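Local atomic coordinates of esterase (Rhizomucor miehei CAU432, PDB entry 4WY8), a protein that hydrolyses carboxylic esters as a fungal carboxylesterase of the alpha/beta-hydrolase fold. Residues K216-V219 with W220-H224. Residues are numbered along the deposited sequence; the frame is centred on the assembly and turned at random.
Sequences KLMV and WFFDH
M218 reaches along its helix to two phenylalanines. With CG anti to its own carbonyl carbon (chi1 -81°) and further bends at chi2 and chi3, the unbranched, flexible thioether curls along the helix toward F221 and F222, setting SD at the edge of the F221 ring, 4.1 Å from F221 CD2, a Met-aromatic contact. Beyond the sulfur, the methyl M218 CE meets F222 CE2 at 3.8 Å. The F222 ring also has M218 O in its plane, at the edge. On the next flank L217 divides its isobutyl group between two rings: CG lies 3.8 Å from both CE2 and CZ of F221, while CD1 lies 4.0 Å from W220 CE3, the leucine and indole running side by side. All this belongs to helix 215-225 of the alpha/beta-hydrolase fold, whose M218 comes near, without touching, the presumed Ser-His-Asp triad; F222 is buried too, its ring meeting W92 edge-to-face, and phenyl rings suit such apolar places. Regular i to i+4 bonds hold the turns, the straightest being F222 N to M218 O, 2.9 Å at 176°. At chi1 -173° the W220 indole leans forward along the helix, bringing one broad face against H224 CD2, 3.6 Å above the ring plane. Compact V219 lies alongside D223, its CG1 3.5 Å from D223 OD2; the other carboxylate oxygen, OD1, forms a salt bridge with R232, so an acid suits this partly exposed flank.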
ATOM      1  N   LYS A 216      27.570  -6.250  -1.470  1.00 13.85           N
ATOM      2  CA  LYS A 216      28.483  -7.377  -1.389  1.00 16.77           C
ATOM      3  C   LYS A 216      27.743  -8.712  -1.456  1.00 13.62           C
ATOM      4  O   LYS A 216      28.120  -9.637  -2.192  1.00 14.21           O
ATOM      5  CB  LYS A 216      29.295  -7.266  -0.101  1.00 23.44           C
ATOM      6  CG  LYS A 216      30.547  -8.083  -0.133  1.00 30.04           C
ATOM      7  CD  LYS A 216      31.414  -7.837   1.087  1.00 35.40           C
ATOM      8  CE  LYS A 216      32.816  -8.368   0.804  1.00 44.54           C
ATOM      9  NZ  LYS A 216      32.760  -9.709   0.120  1.00 40.41           N
ATOM     10  N   LEU A 217      26.697  -8.807  -0.648  1.00 11.65           N
ATOM     11  CA  LEU A 217      25.837  -9.969  -0.612  1.00 13.44           C
ATOM     12  C   LEU A 217      25.129 -10.201  -1.971  1.00 13.33           C
ATOM     13  O   LEU A 217      25.041 -11.330  -2.445  1.00 13.58           O
ATOM     14  CB  LEU A 217      24.833  -9.804   0.527  1.00 13.50           C
ATOM     15  CG  LEU A 217      24.347 -11.054   1.235  1.00 19.58           C
ATOM     16  CD1 LEU A 217      25.513 -11.935   1.620  1.00 16.42           C
ATOM     17  CD2 LEU A 217      23.588 -10.625   2.474  1.00 23.47           C
ATOM     18  N   MET A 218      24.657  -9.140  -2.616  1.00 15.82           N
ATOM     19  CA  MET A 218      24.006  -9.314  -3.916  1.00 14.18           C
ATOM     20  C   MET A 218      24.999  -9.905  -4.929  1.00 15.81           C
ATOM     21  O   MET A 218      24.655 -10.824  -5.679  1.00 12.68           O
ATOM     22  CB  MET A 218      23.425  -7.985  -4.424  1.00 11.36           C
ATOM     23  CG  MET A 218      22.059  -7.619  -3.809  1.00 14.61           C
ATOM     24  SD  MET A 218      20.823  -8.949  -3.945  1.00 13.89           S
ATOM     25  CE  MET A 218      20.781  -9.190  -5.731  1.00 15.63           C
ATOM     26  N   VAL A 219      26.243  -9.420  -4.902  1.00 13.76           N
ATOM     27  CA  VAL A 219      27.285  -9.920  -5.785  1.00 12.12           C
ATOM     28  C   VAL A 219      27.565 -11.384  -5.529  1.00 14.48           C
ATOM     29  O   VAL A 219      27.650 -12.192  -6.461  1.00 15.18           O
ATOM     30  CB  VAL A 219      28.590  -9.094  -5.624  1.00 19.92           C
ATOM     31  CG1 VAL A 219      29.771  -9.772  -6.334  1.00 13.43           C
ATOM     32  CG2 VAL A 219      28.366  -7.682  -6.153  1.00 12.61           C
ATOM     33  N   TRP A 220      27.682 -11.735  -4.256  1.00 11.77           N
ATOM     34  CA  TRP A 220      27.872 -13.122  -3.876  1.00 12.07           C
ATOM     35  C   TRP A 220      26.729 -14.052  -4.378  1.00 16.18           C
ATOM     36  O   TRP A 220      26.957 -15.147  -4.951  1.00 17.93           O
ATOM     37  CB  TRP A 220      28.010 -13.159  -2.362  1.00 13.97           C
ATOM     38  CG  TRP A 220      28.374 -14.458  -1.751  1.00 16.82           C
ATOM     39  CD1 TRP A 220      29.607 -15.057  -1.755  1.00 17.56           C
ATOM     40  CD2 TRP A 220      27.519 -15.297  -0.966  1.00 17.28           C
ATOM     41  NE1 TRP A 220      29.556 -16.229  -1.040  1.00 16.65           N
ATOM     42  CE2 TRP A 220      28.290 -16.398  -0.545  1.00 18.11           C
ATOM     43  CE3 TRP A 220      26.173 -15.225  -0.583  1.00 18.85           C
ATOM     44  CZ2 TRP A 220      27.754 -17.434   0.227  1.00 17.78           C
ATOM     45  CZ3 TRP A 220      25.643 -16.241   0.191  1.00 19.74           C
ATOM     46  CH2 TRP A 220      26.434 -17.338   0.590  1.00 21.17           C
ATOM     47  N   PHE A 221      25.499 -13.602  -4.167  1.00 11.88           N
ATOM     48  CA  PHE A 221      24.321 -14.318  -4.645  1.00 13.83           C
ATOM     49  C   PHE A 221      24.358 -14.541  -6.161  1.00 13.68           C
ATOM     50  O   PHE A 221      24.240 -15.665  -6.647  1.00 12.90           O
ATOM     51  CB  PHE A 221      23.066 -13.535  -4.298  1.00 12.80           C
ATOM     52  CG  PHE A 221      22.694 -13.574  -2.845  1.00 12.64           C
ATOM     53  CD1 PHE A 221      22.923 -14.709  -2.083  1.00 10.27           C
ATOM     54  CD2 PHE A 221      22.041 -12.488  -2.266  1.00 11.30           C
ATOM     55  CE1 PHE A 221      22.537 -14.742  -0.752  1.00 15.18           C
ATOM     56  CE2 PHE A 221      21.645 -12.509  -0.949  1.00  9.93           C
ATOM     57  CZ  PHE A 221      21.881 -13.632  -0.187  1.00 13.76           C
ATOM     58  N   PHE A 222      24.529 -13.459  -6.905  1.00 12.54           N
ATOM     59  CA  PHE A 222      24.594 -13.553  -8.364  1.00 16.25           C
ATOM     60  C   PHE A 222      25.739 -14.475  -8.846  1.00 19.72           C
ATOM     61  O   PHE A 222      25.570 -15.255  -9.805  1.00 15.25           O
ATOM     62  CB  PHE A 222      24.771 -12.156  -8.956  1.00 13.19           C
ATOM     63  CG  PHE A 222      23.493 -11.547  -9.519  1.00 18.22           C
ATOM     64  CD1 PHE A 222      23.022 -11.911 -10.783  1.00 19.05           C
ATOM     65  CD2 PHE A 222      22.792 -10.585  -8.800  1.00 18.18           C
ATOM     66  CE1 PHE A 222      21.849 -11.335 -11.318  1.00 21.55           C
ATOM     67  CE2 PHE A 222      21.621 -10.001  -9.318  1.00 18.46           C
ATOM     68  CZ  PHE A 222      21.148 -10.381 -10.583  1.00 15.08           C
ATOM     69  N   ASP A 223      26.887 -14.415  -8.163  1.00 16.07           N
ATOM     70  CA  ASP A 223      28.038 -15.221  -8.570  1.00 18.57           C
ATOM     71  C   ASP A 223      27.758 -16.704  -8.346  1.00 16.54           C
ATOM     72  O   ASP A 223      28.189 -17.544  -9.133  1.00 16.06           O
ATOM     73  CB  ASP A 223      29.314 -14.795  -7.830  1.00 20.84           C
ATOM     74  CG  ASP A 223      29.939 -13.550  -8.426  1.00 21.39           C
ATOM     75  OD1 ASP A 223      29.642 -13.244  -9.601  1.00 28.41           O
ATOM     76  OD2 ASP A 223      30.719 -12.873  -7.717  1.00 23.59           O
ATOM     77  N   HIS A 224      27.049 -17.044  -7.274  1.00 15.19           N
ATOM     78  CA  HIS A 224      26.640 -18.451  -7.128  1.00 16.13           C
ATOM     79  C   HIS A 224      25.538 -18.890  -8.115  1.00 16.12           C
ATOM     80  O   HIS A 224      25.529 -20.040  -8.564  1.00 13.41           O
ATOM     81  CB  HIS A 224      26.162 -18.747  -5.704  1.00 15.79           C
ATOM     82  CG  HIS A 224      27.267 -18.886  -4.697  1.00 22.75           C
ATOM     83  ND1 HIS A 224      28.289 -19.805  -4.830  1.00 22.58           N
ATOM     84  CD2 HIS A 224      27.482 -18.258  -3.518  1.00 20.58           C
ATOM     85  CE1 HIS A 224      29.095 -19.723  -3.786  1.00 19.61           C
ATOM     86  NE2 HIS A 224      28.631 -18.787  -2.978  1.00 23.91           N
TER